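Long-range contacts in immunomodulatory active chitinase (Trichuris suis, PDB 6G9C), which probably binds and hydrolyses chitin as a secreted family 18 glycosidase and has immunomodulatory activity: residues V215-Y220 / I268-P273; A365-L370 / P389-M394. One frame throughout, in Å; residues are numbered along the deposited sequence.

Contact 1 (V215-Y220 / I268-P273); sequences VNLMCY and IIIGLP. With EDO (1,2-ethanediol), chain E.
With chi1 at 44°, Cys219 holds its sulfur between its own backbone N and carbonyl carbon, which turns SG toward strand 268-273. Cys219 SG lies 3.4 Å from Gly271 N and also packs against CG2 of Ile270. Tyr220 has a similar first torsion (41°), and this folds its ring back along Gly271 and Pro273. The ring meets Gly271 at its edge, with CE2 4.0 Å from Gly271 CA; the missing side chain lets the two come this close. Pro273 slides past Tyr220 in the opposite direction, its CG 4.1 Å from Tyr220 CB. Carbonyl carbon C of Met218 sits over the ring centre on one face. At the far end, Tyr220 OH hydrogen-bonds O2 of an ethanediol at 2.8 Å, and Glu153 grips the same molecule.

Before this, the strands run parallel, joined by Ile269 N to Val215 O (2.9 Å) and Leu217 N to Ile269 O (2.8 Å). Inverse gamma turns centred on Met218 and Cys219 then carry the chain off the strand. Met-Cys-Tyr-Asp here matches the MxYD motif of family 18 chitinases, and the ethanediol, probably from the crystallisation liquor, may mark part of the substrate cleft.

Leu217 and Ile270 lie side by side on the outer face of the barrel, CD2 to CD1 4.2 Å, against helix 251-261, while Ile270 also reaches helix 347-360. Asn216 and Ile269 look inward; Asn216 ND2 bonds Tyr38 OH, and strands 187-193 and 364-368 flank the pair on either side.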
ATOM      1  N   VAL A 215      11.620  -6.013  21.947  1.00 30.72           N
ATOM      2  CA  VAL A 215      12.303  -7.275  21.678  1.00 27.38           C
ATOM      3  C   VAL A 215      11.291  -8.413  21.701  1.00 26.31           C
ATOM      4  O   VAL A 215      10.416  -8.471  22.572  1.00 27.66           O
ATOM      5  CB  VAL A 215      13.464  -7.556  22.657  1.00 28.34           C
ATOM      6  CG1 VAL A 215      14.585  -6.529  22.432  1.00 29.32           C
ATOM      7  CG2 VAL A 215      12.994  -7.577  24.125  1.00 28.99           C
ATOM      8  N   ASN A 216      11.410  -9.299  20.720  1.00 24.35           N
ATOM      9  CA  ASN A 216      10.603 -10.515  20.616  1.00 22.65           C
ATOM     10  C   ASN A 216      11.344 -11.603  21.392  1.00 26.38           C
ATOM     11  O   ASN A 216      12.321 -12.176  20.902  1.00 26.00           O
ATOM     12  CB  ASN A 216      10.404 -10.888  19.149  1.00 22.47           C
ATOM     13  CG  ASN A 216       9.377  -9.991  18.450  1.00 28.79           C
ATOM     14  OD1 ASN A 216       8.576  -9.332  19.107  1.00 26.86           O
ATOM     15  ND2 ASN A 216       9.400  -9.971  17.115  1.00 27.55           N
ATOM     16  N   LEU A 217      10.910 -11.852  22.624  1.00 22.93           N
ATOM     17  CA  LEU A 217      11.545 -12.853  23.475  1.00 27.05           C
ATOM     18  C   LEU A 217      11.256 -14.257  22.955  1.00 23.99           C
ATOM     19  O   LEU A 217      10.090 -14.671  22.861  1.00 26.15           O
ATOM     20  CB  LEU A 217      11.048 -12.706  24.914  1.00 27.26           C
ATOM     21  CG  LEU A 217      11.629 -13.730  25.888  1.00 32.56           C
ATOM     22  CD1 LEU A 217      13.144 -13.531  26.074  1.00 28.03           C
ATOM     23  CD2 LEU A 217      10.905 -13.648  27.215  1.00 36.99           C
ATOM     24  N   MET A 218      12.313 -14.995  22.623  1.00 25.73           N
ATOM     25  CA  MET A 218      12.179 -16.338  22.061  1.00 28.19           C
ATOM     26  C   MET A 218      12.115 -17.379  23.178  1.00 28.27           C
ATOM     27  O   MET A 218      12.967 -18.257  23.296  1.00 28.49           O
ATOM     28  CB  MET A 218      13.331 -16.628  21.105  1.00 28.84           C
ATOM     29  CG  MET A 218      13.304 -15.759  19.848  1.00 32.32           C
ATOM     30  SD  MET A 218      14.806 -15.934  18.861  1.00 37.43           S
ATOM     31  CE  MET A 218      14.622 -17.602  18.242  1.00 39.47           C
ATOM     32  N   CYS A 219      11.056 -17.275  23.988  1.00 28.69           N
ATOM     33  CA  CYS A 219      10.879 -18.157  25.139  1.00 28.91           C
ATOM     34  C   CYS A 219      10.175 -19.434  24.674  1.00 27.30           C
ATOM     35  O   CYS A 219       9.020 -19.718  24.987  1.00 30.32           O
ATOM     36  CB  CYS A 219      10.124 -17.440  26.252  1.00 29.49           C
ATOM     37  SG  CYS A 219       8.699 -16.494  25.660  1.00 31.13           S
ATOM     38  N   TYR A 220      10.916 -20.191  23.873  1.00 27.46           N
ATOM     39  CA  TYR A 220      10.520 -21.498  23.377  1.00 29.70           C
ATOM     40  C   TYR A 220      11.793 -22.202  22.924  1.00 30.97           C
ATOM     41  O   TYR A 220      12.899 -21.654  23.027  1.00 28.55           O
ATOM     42  CB  TYR A 220       9.468 -21.405  22.259  1.00 27.58           C
ATOM     43  CG  TYR A 220       9.680 -20.297  21.242  1.00 24.40           C
ATOM     44  CD1 TYR A 220      10.733 -20.353  20.325  1.00 27.60           C
ATOM     45  CD2 TYR A 220       8.813 -19.214  21.182  1.00 27.88           C
ATOM     46  CE1 TYR A 220      10.926 -19.335  19.374  1.00 25.97           C
ATOM     47  CE2 TYR A 220       8.996 -18.194  20.250  1.00 27.47           C
ATOM     48  CZ  TYR A 220      10.050 -18.258  19.353  1.00 27.80           C
ATOM     49  OH  TYR A 220      10.207 -17.251  18.426  1.00 26.34           O
ATOM     50  N   ILE A 268       9.114  -5.904  26.337  1.00 32.12           N
ATOM     51  CA  ILE A 268       9.342  -7.346  26.309  1.00 29.86           C
ATOM     52  C   ILE A 268       8.101  -8.001  25.720  1.00 32.76           C
ATOM     53  O   ILE A 268       7.035  -7.996  26.347  1.00 31.45           O
ATOM     54  CB  ILE A 268       9.647  -7.906  27.706  1.00 33.69           C
ATOM     55  CG1 ILE A 268      10.914  -7.263  28.283  1.00 31.17           C
ATOM     56  CG2 ILE A 268       9.781  -9.431  27.629  1.00 33.36           C
ATOM     57  CD1 ILE A 268      11.071  -7.446  29.808  1.00 33.67           C
ATOM     58  N   ILE A 269       8.234  -8.579  24.528  1.00 28.66           N
ATOM     59  CA  ILE A 269       7.118  -9.225  23.843  1.00 26.71           C
ATOM     60  C   ILE A 269       7.286 -10.730  23.970  1.00 30.76           C
ATOM     61  O   ILE A 269       8.315 -11.281  23.560  1.00 28.96           O
ATOM     62  CB  ILE A 269       7.039  -8.805  22.366  1.00 24.06           C
ATOM     63  CG1 ILE A 269       7.227  -7.284  22.213  1.00 27.23           C
ATOM     64  CG2 ILE A 269       5.696  -9.269  21.753  1.00 21.42           C
ATOM     65  CD1 ILE A 269       6.287  -6.419  23.071  1.00 29.63           C
ATOM     66  N   ILE A 270       6.261 -11.403  24.495  1.00 30.43           N
ATOM     67  CA  ILE A 270       6.364 -12.815  24.866  1.00 32.50           C
ATOM     68  C   ILE A 270       6.093 -13.696  23.648  1.00 27.65           C
ATOM     69  O   ILE A 270       5.025 -13.609  23.029  1.00 28.70           O
ATOM     70  CB  ILE A 270       5.389 -13.155  26.002  1.00 31.99           C
ATOM     71  CG1 ILE A 270       5.621 -12.228  27.202  1.00 37.04           C
ATOM     72  CG2 ILE A 270       5.521 -14.642  26.387  1.00 31.45           C
ATOM     73  CD1 ILE A 270       6.998 -12.323  27.790  1.00 42.03           C
ATOM     74  N   GLY A 271       7.036 -14.582  23.340  1.00 26.38           N
ATOM     75  CA  GLY A 271       6.885 -15.454  22.186  1.00 25.05           C
ATOM     76  C   GLY A 271       5.971 -16.641  22.476  1.00 29.19           C
ATOM     77  O   GLY A 271       6.041 -17.270  23.532  1.00 27.21           O
ATOM     78  N   LEU A 272       5.133 -16.961  21.496  1.00 24.78           N
ATOM     79  CA  LEU A 272       4.157 -18.056  21.601  1.00 25.93           C
ATOM     80  C   LEU A 272       4.369 -19.003  20.426  1.00 24.69           C
ATOM     81  O   LEU A 272       4.195 -18.587  19.261  1.00 24.72           O
ATOM     82  CB  LEU A 272       2.713 -17.540  21.601  1.00 24.79           C
ATOM     83  CG  LEU A 272       2.350 -16.435  22.593  1.00 30.55           C
ATOM     84  CD1 LEU A 272       0.938 -15.963  22.317  1.00 27.93           C
ATOM     85  CD2 LEU A 272       2.480 -16.917  24.022  1.00 35.84           C
ATOM     86  N   PRO A 273       4.745 -20.257  20.662  1.00 24.61           N
ATOM     87  CA  PRO A 273       4.931 -21.193  19.546  1.00 22.41           C
ATOM     88  C   PRO A 273       3.605 -21.800  19.118  1.00 26.18           C
ATOM     89  O   PRO A 273       2.790 -22.178  19.958  1.00 29.95           O
ATOM     90  CB  PRO A 273       5.841 -22.271  20.143  1.00 24.70           C
ATOM     91  CG  PRO A 273       5.512 -22.257  21.608  1.00 26.57           C
ATOM     92  CD  PRO A 273       5.131 -20.847  21.959  1.00 28.25           C
TER
HETATM   93  C1  EDO E 503      13.265 -16.428  14.323  1.00 43.73           C
HETATM   94  O1  EDO E 503      13.991 -17.639  14.664  1.00 34.76           O
HETATM   95  C2  EDO E 503      12.502 -15.841  15.516  1.00 43.08           C
HETATM   96  O2  EDO E 503      11.667 -16.866  16.111  1.00 38.61           O

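Contact 2 (A365-L370 / P389-M394); sequences AFVWTL and PLISLM. With EDO (1,2-ethanediol), chain C.
Next to Val367, which packs on Ile391, the indole of Trp368 carries CG2 of Thr369 over one face, 3.3 Å above the plane and offset toward the rim. At its edge, in the ring plane, NE1 donates a nearly straight bond (178°) to O1 of an ethanediol, 2.8 Å away, which is also held by Tyr372 OH. The ring of Tyr38 meets the indole with the planes at about 55°. Phe366 likewise turns away from the helix, its ring reaching Tyr220 and Ile269.

Ala365 and Val367 face the other way. Met394 brings SD 3.7 Å from Ala365 CB, and the bend at chi3 (-62°) then turns CE toward Val367, 4.0 Å from its CG1. Three residues earlier, Ile391 places CD1 3.8 Å from Val367 CG2.

Strand 364-368 closes the (beta/alpha)8 barrel, lying between strands 268-281 and 34-40, and helix 392-398 covers its outer side. The peptide bond between Trp368 and Thr369 is cis, a recurring feature at this strand end in family 18 enzymes, where the tryptophan lines the floor of the substrate cleft; Trp368 probably does the same.

Beyond the cis bond the chain curls around the tip of Ile391: CD1 sits 3.6 Å from Thr369 O and 3.7 Å from Leu370 CA, and the Leu370 side chain crosses it at about a right angle. The carboxylate of Asp373 receives the backbone N-H groups of Leu390 and Ile391, and Cys37, disulfide-bonded to Cys62, touches Val367, Leu370 and Met394.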
ATOM      1  N   ALA A 365       2.506  -9.993  22.852  1.00 29.34           N
ATOM      2  CA  ALA A 365       2.813 -11.349  22.422  1.00 25.69           C
ATOM      3  C   ALA A 365       3.144 -11.348  20.943  1.00 26.22           C
ATOM      4  O   ALA A 365       2.730 -10.460  20.188  1.00 28.59           O
ATOM      5  CB  ALA A 365       1.632 -12.307  22.683  1.00 26.22           C
ATOM      6  N   PHE A 366       3.893 -12.366  20.536  1.00 22.85           N
ATOM      7  CA  PHE A 366       4.077 -12.661  19.127  1.00 25.34           C
ATOM      8  C   PHE A 366       4.016 -14.169  18.943  1.00 25.64           C
ATOM      9  O   PHE A 366       4.283 -14.934  19.879  1.00 27.28           O
ATOM     10  CB  PHE A 366       5.393 -12.078  18.589  1.00 25.40           C
ATOM     11  CG  PHE A 366       6.629 -12.850  19.000  1.00 25.16           C
ATOM     12  CD1 PHE A 366       7.098 -13.903  18.222  1.00 28.05           C
ATOM     13  CD2 PHE A 366       7.333 -12.503  20.151  1.00 22.90           C
ATOM     14  CE1 PHE A 366       8.239 -14.602  18.575  1.00 26.11           C
ATOM     15  CE2 PHE A 366       8.460 -13.202  20.519  1.00 23.87           C
ATOM     16  CZ  PHE A 366       8.922 -14.254  19.734  1.00 24.06           C
ATOM     17  N   VAL A 367       3.636 -14.600  17.739  1.00 25.94           N
ATOM     18  CA  VAL A 367       3.524 -16.023  17.437  1.00 25.68           C
ATOM     19  C   VAL A 367       4.548 -16.410  16.376  1.00 23.27           C
ATOM     20  O   VAL A 367       4.751 -15.705  15.379  1.00 24.66           O
ATOM     21  CB  VAL A 367       2.099 -16.434  16.991  1.00 26.04           C
ATOM     22  CG1 VAL A 367       1.109 -16.138  18.089  1.00 28.66           C
ATOM     23  CG2 VAL A 367       1.699 -15.702  15.722  1.00 35.15           C
ATOM     24  N   TRP A 368       5.189 -17.543  16.597  1.00 22.24           N
ATOM     25  CA  TRP A 368       5.993 -18.224  15.581  1.00 21.45           C
ATOM     26  C   TRP A 368       5.287 -19.562  15.355  1.00 24.16           C
ATOM     27  O   TRP A 368       5.420 -20.457  16.190  1.00 22.87           O
ATOM     28  CB  TRP A 368       7.450 -18.403  16.059  1.00 23.95           C
ATOM     29  CG  TRP A 368       8.281 -19.180  15.089  1.00 21.46           C
ATOM     30  CD1 TRP A 368       8.386 -20.534  15.006  1.00 25.55           C
ATOM     31  CD2 TRP A 368       9.112 -18.648  14.046  1.00 23.73           C
ATOM     32  NE1 TRP A 368       9.226 -20.886  13.975  1.00 25.63           N
ATOM     33  CE2 TRP A 368       9.683 -19.746  13.369  1.00 26.19           C
ATOM     34  CE3 TRP A 368       9.422 -17.354  13.622  1.00 24.15           C
ATOM     35  CZ2 TRP A 368      10.539 -19.591  12.283  1.00 26.16           C
ATOM     36  CZ3 TRP A 368      10.272 -17.195  12.546  1.00 27.14           C
ATOM     37  CH2 TRP A 368      10.821 -18.306  11.884  1.00 26.90           C
ATOM     38  N   THR A 369       4.518 -19.742  14.271  1.00 22.21           N
ATOM     39  CA  THR A 369       4.358 -18.887  13.095  1.00 22.67           C
ATOM     40  C   THR A 369       2.882 -18.810  12.717  1.00 28.95           C
ATOM     41  O   THR A 369       2.049 -19.536  13.262  1.00 28.91           O
ATOM     42  CB  THR A 369       5.055 -19.460  11.846  1.00 28.34           C
ATOM     43  OG1 THR A 369       4.403 -20.687  11.496  1.00 32.60           O
ATOM     44  CG2 THR A 369       6.534 -19.740  12.063  1.00 25.40           C
ATOM     45  N   LEU A 370       2.566 -17.972  11.725  1.00 23.92           N
ATOM     46  CA  LEU A 370       1.209 -17.978  11.187  1.00 27.80           C
ATOM     47  C   LEU A 370       0.863 -19.317  10.552  1.00 32.23           C
ATOM     48  O   LEU A 370      -0.297 -19.744  10.593  1.00 29.03           O
ATOM     49  CB  LEU A 370       1.057 -16.874  10.140  1.00 26.26           C
ATOM     50  CG  LEU A 370       0.972 -15.425  10.602  1.00 29.34           C
ATOM     51  CD1 LEU A 370       1.371 -14.506   9.446  1.00 29.61           C
ATOM     52  CD2 LEU A 370      -0.441 -15.097  11.112  1.00 28.51           C
ATOM     53  N   PRO A 389      -7.398 -20.903  15.410  1.00 34.27           N
ATOM     54  CA  PRO A 389      -7.866 -21.062  16.798  1.00 36.03           C
ATOM     55  C   PRO A 389      -6.831 -20.613  17.822  1.00 34.22           C
ATOM     56  O   PRO A 389      -7.198 -20.121  18.898  1.00 33.92           O
ATOM     57  CB  PRO A 389      -8.154 -22.568  16.902  1.00 32.33           C
ATOM     58  CG  PRO A 389      -7.263 -23.188  15.862  1.00 32.93           C
ATOM     59  CD  PRO A 389      -7.238 -22.198  14.729  1.00 32.39           C
ATOM     60  N   LEU A 390      -5.546 -20.762  17.511  1.00 28.01           N
ATOM     61  CA  LEU A 390      -4.503 -20.327  18.436  1.00 29.49           C
ATOM     62  C   LEU A 390      -4.246 -18.825  18.330  1.00 31.03           C
ATOM     63  O   LEU A 390      -4.311 -18.102  19.331  1.00 30.41           O
ATOM     64  CB  LEU A 390      -3.199 -21.091  18.173  1.00 29.85           C
ATOM     65  CG  LEU A 390      -3.253 -22.615  18.265  1.00 32.78           C
ATOM     66  CD1 LEU A 390      -1.850 -23.196  18.321  1.00 31.56           C
ATOM     67  CD2 LEU A 390      -4.053 -23.028  19.473  1.00 35.10           C
ATOM     68  N   ILE A 391      -3.955 -18.339  17.124  1.00 27.07           N
ATOM     69  CA  ILE A 391      -3.462 -16.969  16.991  1.00 32.02           C
ATOM     70  C   ILE A 391      -4.565 -15.944  17.268  1.00 30.51           C
ATOM     71  O   ILE A 391      -4.285 -14.854  17.786  1.00 31.83           O
ATOM     72  CB  ILE A 391      -2.804 -16.799  15.607  1.00 28.48           C
ATOM     73  CG1 ILE A 391      -1.618 -17.760  15.498  1.00 27.71           C
ATOM     74  CG2 ILE A 391      -2.295 -15.371  15.398  1.00 25.38           C
ATOM     75  CD1 ILE A 391      -1.000 -17.814  14.134  1.00 27.38           C
ATOM     76  N   SER A 392      -5.837 -16.284  16.983  1.00 29.75           N
ATOM     77  CA  SER A 392      -6.954 -15.394  17.304  1.00 31.43           C
ATOM     78  C   SER A 392      -6.985 -14.980  18.767  1.00 34.59           C
ATOM     79  O   SER A 392      -7.579 -13.943  19.088  1.00 35.87           O
ATOM     80  CB  SER A 392      -8.312 -16.060  16.994  1.00 37.24           C
ATOM     81  OG  SER A 392      -8.401 -16.437  15.639  1.00 47.46           O
ATOM     82  N   LEU A 393      -6.396 -15.785  19.658  1.00 32.52           N
ATOM     83  CA  LEU A 393      -6.465 -15.496  21.088  1.00 34.82           C
ATOM     84  C   LEU A 393      -5.756 -14.199  21.453  1.00 35.74           C
ATOM     85  O   LEU A 393      -6.069 -13.610  22.490  1.00 34.83           O
ATOM     86  CB  LEU A 393      -5.866 -16.658  21.888  1.00 31.09           C
ATOM     87  CG  LEU A 393      -6.722 -17.940  21.838  1.00 33.73           C
ATOM     88  CD1 LEU A 393      -5.983 -19.122  22.443  1.00 34.58           C
ATOM     89  CD2 LEU A 393      -8.041 -17.724  22.535  1.00 33.73           C
ATOM     90  N   MET A 394      -4.780 -13.762  20.649  1.00 32.78           N
ATOM     91  CA  MET A 394      -4.101 -12.500  20.936  1.00 32.69           C
ATOM     92  C   MET A 394      -5.074 -11.327  20.843  1.00 31.82           C
ATOM     93  O   MET A 394      -5.270 -10.582  21.810  1.00 37.38           O
ATOM     94  CB  MET A 394      -2.915 -12.301  19.982  1.00 30.13           C
ATOM     95  CG  MET A 394      -1.746 -13.236  20.232  1.00 30.85           C
ATOM     96  SD  MET A 394      -0.217 -12.634  19.465  1.00 31.08           S
ATOM     97  CE  MET A 394      -0.669 -12.621  17.740  1.00 28.34           C
TER
HETATM   98  C1  EDO C 501      10.036 -24.320  14.354  1.00 30.07           C
HETATM   99  O1  EDO C 501       9.901 -23.518  13.180  1.00 29.50           O
HETATM  100  C2  EDO C 501      10.189 -25.748  13.857  1.00 46.85           C
HETATM  101  O2  EDO C 501      11.395 -25.910  13.099  1.00 58.43           O

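How the contacts relate
Going from the N terminus, contact 1 comes first: the chain leaves the barrel after strand 214-218, makes a long excursion that includes helix 251-261, and returns as strand 268-281 to close the loop. Contact 2 opens later and closes a shorter, irregular loop between strand 364-368 and helix 392-398. The two are in series, neither nesting nor crossing. They meet because strands 268-281 and 364-368 are neighbours: the backbone of Phe366 probably hydrogen-bonds both Ile270 O and Leu272 N, and its ring packs on Gly271 CA and Leu217 O. Together they tie three strands near the barrel closure to the last modelled helix, 392-398, outside.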